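Putative glycosyltransferase (GalT1) (PDB 4PHR) probably acts as a glycosyltransferase; this piece is its GT-D-fold domain, which binds UDP together with a manganese ion. Local coordinates at residues W143-R157 and L164-S178. Sequence-based numbering, arbitrary orientation.
With UDP (uridine-5'-diphosphate), chain B.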
ATOM      1  N   TRP A 143      13.648   6.304  -1.990  1.00 16.28           N
ATOM      2  CA  TRP A 143      13.634   6.930  -3.311  1.00 15.91           C
ATOM      3  C   TRP A 143      14.606   8.099  -3.482  1.00 16.68           C
ATOM      4  O   TRP A 143      14.710   8.661  -4.566  1.00 17.00           O
ATOM      5  CB  TRP A 143      12.216   7.346  -3.719  1.00 13.82           C
ATOM      6  CG  TRP A 143      11.478   8.174  -2.711  1.00 14.25           C
ATOM      7  CD1 TRP A 143      11.639   9.506  -2.461  1.00 16.25           C
ATOM      8  CD2 TRP A 143      10.438   7.723  -1.840  1.00 14.68           C
ATOM      9  NE1 TRP A 143      10.770   9.909  -1.475  1.00 17.20           N
ATOM     10  CE2 TRP A 143      10.016   8.834  -1.082  1.00 14.63           C
ATOM     11  CE3 TRP A 143       9.821   6.484  -1.628  1.00 16.22           C
ATOM     12  CZ2 TRP A 143       9.007   8.744  -0.122  1.00 18.42           C
ATOM     13  CZ3 TRP A 143       8.814   6.395  -0.679  1.00 17.75           C
ATOM     14  CH2 TRP A 143       8.414   7.523   0.062  1.00 20.39           C
ATOM     15  N   ARG A 144      15.351   8.445  -2.434  1.00 16.54           N
ATOM     16  CA  ARG A 144      16.318   9.528  -2.555  1.00 18.11           C
ATOM     17  C   ARG A 144      17.324   9.192  -3.648  1.00 21.37           C
ATOM     18  O   ARG A 144      17.945   8.132  -3.620  1.00 19.12           O
ATOM     19  CB  ARG A 144      17.049   9.772  -1.233  1.00 20.94           C
ATOM     20  CG  ARG A 144      18.105  10.876  -1.336  1.00 24.63           C
ATOM     21  CD  ARG A 144      19.046  10.907  -0.140  1.00 26.39           C
ATOM     22  NE  ARG A 144      18.470  11.595   1.013  1.00 30.84           N
ATOM     23  CZ  ARG A 144      18.503  12.914   1.194  1.00 35.72           C
ATOM     24  NH1 ARG A 144      19.072  13.703   0.292  1.00 35.85           N
ATOM     25  NH2 ARG A 144      17.959  13.446   2.280  1.00 34.91           N
ATOM     26  N   GLY A 145      17.474  10.098  -4.611  1.00 20.46           N
ATOM     27  CA  GLY A 145      18.414   9.909  -5.700  1.00 20.51           C
ATOM     28  C   GLY A 145      17.999   8.887  -6.743  1.00 21.10           C
ATOM     29  O   GLY A 145      18.795   8.527  -7.614  1.00 22.91           O
ATOM     30  N   LYS A 146      16.754   8.421  -6.680  1.00 17.35           N
ATOM     31  CA  LYS A 146      16.296   7.417  -7.626  1.00 19.40           C
ATOM     32  C   LYS A 146      15.436   8.039  -8.713  1.00 16.66           C
ATOM     33  O   LYS A 146      14.762   9.047  -8.487  1.00 17.67           O
ATOM     34  CB  LYS A 146      15.483   6.331  -6.917  1.00 21.51           C
ATOM     35  CG  LYS A 146      16.218   5.618  -5.793  1.00 22.47           C
ATOM     36  CD  LYS A 146      17.422   4.861  -6.316  1.00 25.40           C
ATOM     37  CE  LYS A 146      17.900   3.828  -5.309  1.00 31.31           C
ATOM     38  NZ  LYS A 146      18.300   4.446  -4.019  1.00 40.64           N
ATOM     39  N   ASP A 147      15.461   7.433  -9.894  1.00 19.70           N
ATOM     40  CA  ASP A 147      14.481   7.750 -10.931  1.00 17.73           C
ATOM     41  C   ASP A 147      13.258   6.882 -10.697  1.00 16.01           C
ATOM     42  O   ASP A 147      13.371   5.658 -10.627  1.00 16.29           O
ATOM     43  CB  ASP A 147      15.059   7.483 -12.319  1.00 18.54           C
ATOM     44  CG  ASP A 147      16.209   8.413 -12.657  1.00 25.32           C
ATOM     45  OD1 ASP A 147      16.012   9.648 -12.604  1.00 24.94           O
ATOM     46  OD2 ASP A 147      17.307   7.907 -12.964  1.00 32.45           O
ATOM     47  N   LEU A 148      12.094   7.515 -10.576  1.00 13.97           N
ATOM     48  CA  LEU A 148      10.879   6.806 -10.200  1.00 12.38           C
ATOM     49  C   LEU A 148       9.914   6.617 -11.352  1.00 12.85           C
ATOM     50  O   LEU A 148       9.768   7.499 -12.205  1.00 13.45           O
ATOM     51  CB  LEU A 148      10.136   7.566  -9.101  1.00 14.39           C
ATOM     52  CG  LEU A 148      10.887   7.778  -7.792  1.00 14.79           C
ATOM     53  CD1 LEU A 148      10.039   8.583  -6.812  1.00 15.27           C
ATOM     54  CD2 LEU A 148      11.299   6.431  -7.220  1.00 18.58           C
ATOM     55  N   LEU A 149       9.239   5.470 -11.351  1.00 12.12           N
ATOM     56  CA  LEU A 149       8.027   5.293 -12.130  1.00 11.53           C
ATOM     57  C   LEU A 149       6.910   5.064 -11.122  1.00 12.64           C
ATOM     58  O   LEU A 149       6.931   4.081 -10.386  1.00 13.34           O
ATOM     59  CB  LEU A 149       8.151   4.094 -13.072  1.00 15.41           C
ATOM     60  CG  LEU A 149       6.902   3.760 -13.894  1.00 15.11           C
ATOM     61  CD1 LEU A 149       6.491   4.936 -14.774  1.00 16.51           C
ATOM     62  CD2 LEU A 149       7.138   2.517 -14.740  1.00 19.17           C
ATOM     63  N   ILE A 150       5.968   5.995 -11.057  1.00 11.26           N
ATOM     64  CA  ILE A 150       4.846   5.874 -10.137  1.00 10.29           C
ATOM     65  C   ILE A 150       3.624   5.442 -10.920  1.00 10.94           C
ATOM     66  O   ILE A 150       3.241   6.099 -11.892  1.00 12.09           O
ATOM     67  CB  ILE A 150       4.560   7.209  -9.408  1.00 11.71           C
ATOM     68  CG1 ILE A 150       5.759   7.621  -8.542  1.00 13.09           C
ATOM     69  CG2 ILE A 150       3.261   7.117  -8.605  1.00 13.29           C
ATOM     70  CD1 ILE A 150       5.576   8.955  -7.856  1.00 15.38           C
ATOM     71  N   VAL A 151       3.041   4.322 -10.513  1.00 10.09           N
ATOM     72  CA  VAL A 151       1.841   3.795 -11.148  1.00 11.13           C
ATOM     73  C   VAL A 151       0.727   3.996 -10.136  1.00 10.45           C
ATOM     74  O   VAL A 151       0.761   3.414  -9.059  1.00 11.15           O
ATOM     75  CB  VAL A 151       2.001   2.293 -11.496  1.00 11.75           C
ATOM     76  CG1 VAL A 151       0.763   1.767 -12.232  1.00 14.65           C
ATOM     77  CG2 VAL A 151       3.263   2.073 -12.338  1.00 13.88           C
ATOM     78  N   GLU A 152      -0.231   4.859 -10.466  1.00 10.28           N
ATOM     79  CA  GLU A 152      -1.252   5.274  -9.511  1.00 10.23           C
ATOM     80  C   GLU A 152      -2.513   5.650 -10.274  1.00 10.53           C
ATOM     81  O   GLU A 152      -2.507   5.717 -11.512  1.00 11.51           O
ATOM     82  CB  GLU A 152      -0.763   6.468  -8.690  1.00 11.91           C
ATOM     83  CG  GLU A 152      -0.488   7.698  -9.547  1.00 12.80           C
ATOM     84  CD  GLU A 152      -0.076   8.928  -8.762  1.00 13.89           C
ATOM     85  OE1 GLU A 152       0.086   8.832  -7.520  1.00 14.99           O
ATOM     86  OE2 GLU A 152       0.079  10.000  -9.396  1.00 16.49           O
ATOM     87  N   GLY A 153      -3.589   5.900  -9.539  1.00 10.74           N
ATOM     88  CA  GLY A 153      -4.845   6.274 -10.153  1.00 10.35           C
ATOM     89  C   GLY A 153      -4.939   7.756 -10.426  1.00 10.56           C
ATOM     90  O   GLY A 153      -4.134   8.554  -9.933  1.00 11.82           O
ATOM     91  N   ALA A 154      -5.954   8.136 -11.191  1.00 12.84           N
ATOM     92  CA  ALA A 154      -6.117   9.523 -11.603  1.00 15.09           C
ATOM     93  C   ALA A 154      -6.349  10.514 -10.462  1.00 15.82           C
ATOM     94  O   ALA A 154      -6.065  11.704 -10.612  1.00 19.72           O
ATOM     95  CB  ALA A 154      -7.233   9.632 -12.643  1.00 17.85           C
ATOM     96  N   THR A 155      -6.889  10.046  -9.340  1.00 12.67           N
ATOM     97  CA  THR A 155      -7.114  10.923  -8.184  1.00 13.65           C
ATOM     98  C   THR A 155      -6.012  10.811  -7.115  1.00 12.32           C
ATOM     99  O   THR A 155      -5.980  11.601  -6.170  1.00 13.82           O
ATOM    100  CB  THR A 155      -8.495  10.678  -7.522  1.00 16.10           C
ATOM    101  OG1 THR A 155      -8.572   9.326  -7.034  1.00 14.52           O
ATOM    102  CG2 THR A 155      -9.613  10.927  -8.518  1.00 18.97           C
ATOM    103  N   SER A 156      -5.114   9.842  -7.260  1.00 11.88           N
ATOM    104  CA  SER A 156      -4.091   9.565  -6.244  1.00 11.86           C
ATOM    105  C   SER A 156      -3.145  10.753  -6.045  1.00 12.09           C
ATOM    106  O   SER A 156      -2.906  11.200  -4.916  1.00 13.46           O
ATOM    107  CB  SER A 156      -3.280   8.324  -6.628  1.00 11.73           C
ATOM    108  OG  SER A 156      -4.104   7.178  -6.730  1.00 12.87           O
ATOM    109  N   ARG A 157      -2.594  11.250  -7.146  1.00 12.11           N
ATOM    110  CA  ARG A 157      -1.731  12.435  -7.135  1.00 12.50           C
ATOM    111  C   ARG A 157      -0.704  12.403  -6.001  1.00 12.44           C
ATOM    112  O   ARG A 157      -0.529  13.366  -5.236  1.00 11.78           O
ATOM    113  CB  ARG A 157      -2.593  13.692  -7.129  1.00 16.34           C
ATOM    114  CG  ARG A 157      -3.480  13.706  -8.364  1.00 19.43           C
ATOM    115  CD  ARG A 157      -4.382  14.894  -8.479  1.00 26.41           C
ATOM    116  NE  ARG A 157      -5.034  14.851  -9.785  1.00 35.75           N
ATOM    117  CZ  ARG A 157      -5.058  15.862 -10.643  1.00 31.30           C
ATOM    118  NH1 ARG A 157      -4.483  17.012 -10.326  1.00 31.15           N
ATOM    119  NH2 ARG A 157      -5.668  15.725 -11.812  1.00 35.72           N
ATOM    120  N   LEU A 164       6.999  15.064  -0.529  1.00 13.65           N
ATOM    121  CA  LEU A 164       7.270  13.646  -0.288  1.00 13.17           C
ATOM    122  C   LEU A 164       8.370  13.065  -1.189  1.00 13.29           C
ATOM    123  O   LEU A 164       9.257  12.351  -0.719  1.00 13.16           O
ATOM    124  CB  LEU A 164       5.988  12.829  -0.433  1.00 12.90           C
ATOM    125  CG  LEU A 164       6.072  11.332  -0.127  1.00 14.39           C
ATOM    126  CD1 LEU A 164       6.544  11.091   1.309  1.00 15.68           C
ATOM    127  CD2 LEU A 164       4.715  10.706  -0.368  1.00 16.17           C
ATOM    128  N   PHE A 165       8.316  13.380  -2.480  1.00 13.00           N
ATOM    129  CA  PHE A 165       9.271  12.835  -3.442  1.00 12.40           C
ATOM    130  C   PHE A 165      10.297  13.854  -3.941  1.00 15.23           C
ATOM    131  O   PHE A 165      10.895  13.660  -4.999  1.00 16.29           O
ATOM    132  CB  PHE A 165       8.529  12.241  -4.653  1.00 13.54           C
ATOM    133  CG  PHE A 165       7.567  11.139  -4.300  1.00 12.16           C
ATOM    134  CD1 PHE A 165       8.016   9.980  -3.706  1.00 12.93           C
ATOM    135  CD2 PHE A 165       6.223  11.263  -4.574  1.00 15.13           C
ATOM    136  CE1 PHE A 165       7.140   8.968  -3.373  1.00 13.14           C
ATOM    137  CE2 PHE A 165       5.331  10.244  -4.255  1.00 14.48           C
ATOM    138  CZ  PHE A 165       5.793   9.099  -3.654  1.00 12.88           C
ATOM    139  N   VAL A 166      10.530  14.920  -3.183  1.00 13.67           N
ATOM    140  CA  VAL A 166      11.383  16.003  -3.680  1.00 16.02           C
ATOM    141  C   VAL A 166      12.803  15.544  -4.022  1.00 18.16           C
ATOM    142  O   VAL A 166      13.434  16.076  -4.941  1.00 18.33           O
ATOM    143  CB  VAL A 166      11.419  17.216  -2.709  1.00 17.49           C
ATOM    144  CG1 VAL A 166      12.196  16.889  -1.442  1.00 20.26           C
ATOM    145  CG2 VAL A 166      12.025  18.426  -3.403  1.00 26.14           C
ATOM    146  N   ALA A 167      13.302  14.550  -3.295  1.00 17.83           N
ATOM    147  CA  ALA A 167      14.687  14.122  -3.478  1.00 19.35           C
ATOM    148  C   ALA A 167      14.852  13.015  -4.526  1.00 18.20           C
ATOM    149  O   ALA A 167      15.964  12.564  -4.793  1.00 19.26           O
ATOM    150  CB  ALA A 167      15.311  13.727  -2.146  1.00 20.48           C
ATOM    151  N   ALA A 168      13.748  12.578  -5.122  1.00 17.17           N
ATOM    152  CA  ALA A 168      13.825  11.684  -6.266  1.00 15.92           C
ATOM    153  C   ALA A 168      14.461  12.433  -7.435  1.00 16.83           C
ATOM    154  O   ALA A 168      14.191  13.618  -7.641  1.00 19.75           O
ATOM    155  CB  ALA A 168      12.444  11.191  -6.643  1.00 17.73           C
ATOM    156  N   SER A 169      15.304  11.750  -8.203  1.00 16.55           N
ATOM    157  CA  SER A 169      15.989  12.404  -9.317  1.00 16.15           C
ATOM    158  C   SER A 169      15.044  12.760 -10.463  1.00 17.80           C
ATOM    159  O   SER A 169      15.227  13.762 -11.150  1.00 19.90           O
ATOM    160  CB  SER A 169      17.117  11.523  -9.837  1.00 20.32           C
ATOM    161  OG  SER A 169      18.123  11.419  -8.855  1.00 20.78           O
ATOM    162  N   SER A 170      14.047  11.918 -10.686  1.00 17.50           N
ATOM    163  CA  SER A 170      13.035  12.211 -11.685  1.00 18.17           C
ATOM    164  C   SER A 170      11.805  11.380 -11.374  1.00 14.28           C
ATOM    165  O   SER A 170      11.887  10.367 -10.670  1.00 16.55           O
ATOM    166  CB  SER A 170      13.546  11.911 -13.095  1.00 21.01           C
ATOM    167  OG  SER A 170      13.625  10.515 -13.319  1.00 20.02           O
ATOM    168  N   ILE A 171      10.663  11.814 -11.892  1.00 13.62           N
ATOM    169  CA  ILE A 171       9.415  11.089 -11.724  1.00 14.17           C
ATOM    170  C   ILE A 171       8.687  10.993 -13.047  1.00 13.28           C
ATOM    171  O   ILE A 171       8.504  11.997 -13.737  1.00 14.03           O
ATOM    172  CB  ILE A 171       8.486  11.783 -10.721  1.00 15.00           C
ATOM    173  CG1 ILE A 171       9.155  11.859  -9.348  1.00 17.35           C
ATOM    174  CG2 ILE A 171       7.136  11.065 -10.645  1.00 16.28           C
ATOM    175  CD1 ILE A 171       8.308  12.558  -8.331  1.00 18.71           C
ATOM    176  N   LYS A 172       8.313   9.772 -13.405  1.00 13.48           N
ATOM    177  CA  LYS A 172       7.388   9.530 -14.500  1.00 12.11           C
ATOM    178  C   LYS A 172       6.184   8.835 -13.883  1.00 10.24           C
ATOM    179  O   LYS A 172       6.348   8.043 -12.961  1.00 12.86           O
ATOM    180  CB  LYS A 172       8.036   8.646 -15.571  1.00 16.52           C
ATOM    181  CG  LYS A 172       9.246   9.292 -16.266  1.00 17.21           C
ATOM    182  CD  LYS A 172       8.831  10.512 -17.060  1.00 22.51           C
ATOM    183  CE  LYS A 172      10.019  11.165 -17.753  1.00 29.72           C
ATOM    184  NZ  LYS A 172       9.611  12.448 -18.380  1.00 33.79           N
ATOM    185  N   ARG A 173       4.988   9.127 -14.389  1.00 10.83           N
ATOM    186  CA  ARG A 173       3.756   8.557 -13.842  1.00 11.26           C
ATOM    187  C   ARG A 173       2.947   7.859 -14.916  1.00 11.81           C
ATOM    188  O   ARG A 173       2.763   8.387 -16.013  1.00 12.88           O
ATOM    189  CB  ARG A 173       2.875   9.645 -13.214  1.00 10.62           C
ATOM    190  CG  ARG A 173       3.516  10.402 -12.080  1.00 12.35           C
ATOM    191  CD  ARG A 173       2.625  11.523 -11.529  1.00 15.01           C
ATOM    192  NE  ARG A 173       3.388  12.328 -10.579  1.00 13.50           N
ATOM    193  CZ  ARG A 173       3.277  12.259  -9.259  1.00 13.33           C
ATOM    194  NH1 ARG A 173       2.380  11.461  -8.675  1.00 13.07           N
ATOM    195  NH2 ARG A 173       4.056  13.034  -8.516  1.00 13.73           N
ATOM    196  N   LEU A 174       2.463   6.673 -14.581  1.00 11.63           N
ATOM    197  CA  LEU A 174       1.491   5.975 -15.403  1.00 13.68           C
ATOM    198  C   LEU A 174       0.171   6.111 -14.662  1.00 12.43           C
ATOM    199  O   LEU A 174       0.005   5.559 -13.575  1.00 12.59           O
ATOM    200  CB  LEU A 174       1.878   4.503 -15.554  1.00 15.60           C
ATOM    201  CG  LEU A 174       1.095   3.613 -16.517  1.00 21.18           C
ATOM    202  CD1 LEU A 174       1.169   4.170 -17.938  1.00 23.58           C
ATOM    203  CD2 LEU A 174       1.614   2.172 -16.463  1.00 21.39           C
ATOM    204  N   VAL A 175      -0.760   6.868 -15.235  1.00 12.28           N
ATOM    205  CA  VAL A 175      -1.973   7.228 -14.505  1.00 13.41           C
ATOM    206  C   VAL A 175      -3.116   6.328 -14.942  1.00 15.06           C
ATOM    207  O   VAL A 175      -3.518   6.344 -16.102  1.00 20.92           O
ATOM    208  CB  VAL A 175      -2.321   8.715 -14.679  1.00 14.25           C
ATOM    209  CG1 VAL A 175      -3.592   9.060 -13.932  1.00 18.60           C
ATOM    210  CG2 VAL A 175      -1.159   9.574 -14.187  1.00 15.86           C
ATOM    211  N   CYS A 176      -3.622   5.549 -13.994  1.00 12.07           N
ATOM    212  CA  CYS A 176      -4.588   4.497 -14.237  1.00 15.32           C
ATOM    213  C   CYS A 176      -5.960   4.873 -13.682  1.00 14.69           C
ATOM    214  O   CYS A 176      -6.115   5.929 -13.055  1.00 13.91           O
ATOM    215  CB  CYS A 176      -4.089   3.218 -13.569  1.00 14.32           C
ATOM    216  SG  CYS A 176      -2.410   2.721 -14.090  1.00 16.53           S
ATOM    217  N   PRO A 177      -6.963   4.003 -13.890  1.00 14.77           N
ATOM    218  CA  PRO A 177      -8.281   4.347 -13.348  1.00 16.44           C
ATOM    219  C   PRO A 177      -8.277   4.405 -11.823  1.00 14.61           C
ATOM    220  O   PRO A 177      -7.585   3.609 -11.176  1.00 12.99           O
ATOM    221  CB  PRO A 177      -9.169   3.199 -13.844  1.00 18.40           C
ATOM    222  CG  PRO A 177      -8.484   2.721 -15.086  1.00 20.31           C
ATOM    223  CD  PRO A 177      -7.019   2.811 -14.754  1.00 16.37           C
ATOM    224  N   SER A 178      -9.029   5.350 -11.266  1.00 13.86           N
ATOM    225  CA  SER A 178      -9.133   5.515  -9.821  1.00 14.90           C
ATOM    226  C   SER A 178     -10.002   4.444  -9.177  1.00 15.83           C
ATOM    227  O   SER A 178      -9.994   4.276  -7.965  1.00 15.11           O
ATOM    228  CB  SER A 178      -9.678   6.898  -9.481  1.00 16.40           C
ATOM    229  OG  SER A 178     -10.963   7.082 -10.057  1.00 20.27           O
TER
HETATM  230  N1  UDP B 301      -6.494   3.094  -6.318  1.00 10.07           N
HETATM  231  C2  UDP B 301      -6.614   3.412  -7.649  1.00 10.76           C
HETATM  232  N3  UDP B 301      -7.341   2.597  -8.484  1.00 10.41           N
HETATM  233  C4  UDP B 301      -7.946   1.462  -8.001  1.00 10.94           C
HETATM  234  C5  UDP B 301      -7.824   1.132  -6.652  1.00 10.90           C
HETATM  235  C6  UDP B 301      -7.209   2.049  -5.807  1.00 10.42           C
HETATM  236  O2  UDP B 301      -6.098   4.436  -8.097  1.00 12.09           O
HETATM  237  O4  UDP B 301      -8.565   0.747  -8.798  1.00 12.91           O
HETATM  238  C1' UDP B 301      -5.643   3.937  -5.465  1.00 10.22           C
HETATM  239  C2' UDP B 301      -6.277   4.897  -4.494  1.00 10.86           C
HETATM  240  O2' UDP B 301      -6.672   6.082  -5.152  1.00 13.09           O
HETATM  241  C3' UDP B 301      -5.128   5.128  -3.538  1.00 10.92           C
HETATM  242  C4' UDP B 301      -4.431   3.778  -3.512  1.00 10.86           C
HETATM  243  O4' UDP B 301      -4.918   3.047  -4.641  1.00  9.51           O
HETATM  244  O3' UDP B 301      -4.237   6.082  -4.075  1.00 12.99           O
HETATM  245  C5' UDP B 301      -4.705   3.019  -2.219  1.00  9.99           C
HETATM  246  O5' UDP B 301      -4.088   1.741  -2.304  1.00  9.73           O
HETATM  247  PA  UDP B 301      -4.205   0.653  -1.124  1.00  8.83           P
HETATM  248  O1A UDP B 301      -5.608   0.212  -0.997  1.00 12.18           O
HETATM  249  O2A UDP B 301      -3.209  -0.399  -1.438  1.00 10.56           O
HETATM  250  O3A UDP B 301      -3.799   1.538   0.171  1.00  9.39           O
HETATM  251  PB  UDP B 301      -3.521   1.162   1.732  1.00  8.65           P
HETATM  252  O1B UDP B 301      -4.723   1.636   2.477  1.00 11.59           O
HETATM  253  O2B UDP B 301      -2.313   1.953   2.065  1.00 10.30           O
HETATM  254  O3B UDP B 301      -3.336  -0.319   1.852  1.00 10.49           O
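With chi1 of Glu152 at 62°, its CG is wedged between backbone N and carbonyl carbon, and the extended chain beyond carries the carboxylate across to Arg173. That arginine turns its CG away from its own carbonyl carbon and runs extended to NE, which brings NH1 within 2.8 Å of Glu152 OE2 in a buried salt bridge. OE2 lies close to the guanidinium plane, whereas NH1 comes in from above the carboxylate plane, 39° out of it. Ser158 binds the other carboxylate oxygen and also NH1, while Gln271 takes NE; together they fix the rotation of both groups. Ile150 CD1 covers one guanidinium face and also packs over a face of Phe165, 4.2 Å from the ring centroid. Phe165 then pushes its edge into the face of Trp143, the planes 64° apart, and the indole NE1 donates to Leu164 O at 3.0 Å. Glu152, Arg173 and Ile150 point to one face of two parallel strands, 147-153 in the middle of the five-stranded parallel sheet of the GT-D domain and 170-176 beside it; Phe165 and Trp143, from the loops before the strands, pack over that face. Backbone bonds join the strands from Leu148 N with Ser170 O to Cys176 N with Glu152 O. On the other face, Ser170 OG gives its proton to Asp147 OD1, 2.6 Å away. Where the strands end, UDP settles: its N3 donates to Pro177 O at 2.9 Å, O3' pairs with Ser156 OG, and the uracil O2 comes within 3.0 Å of Gly153 CA.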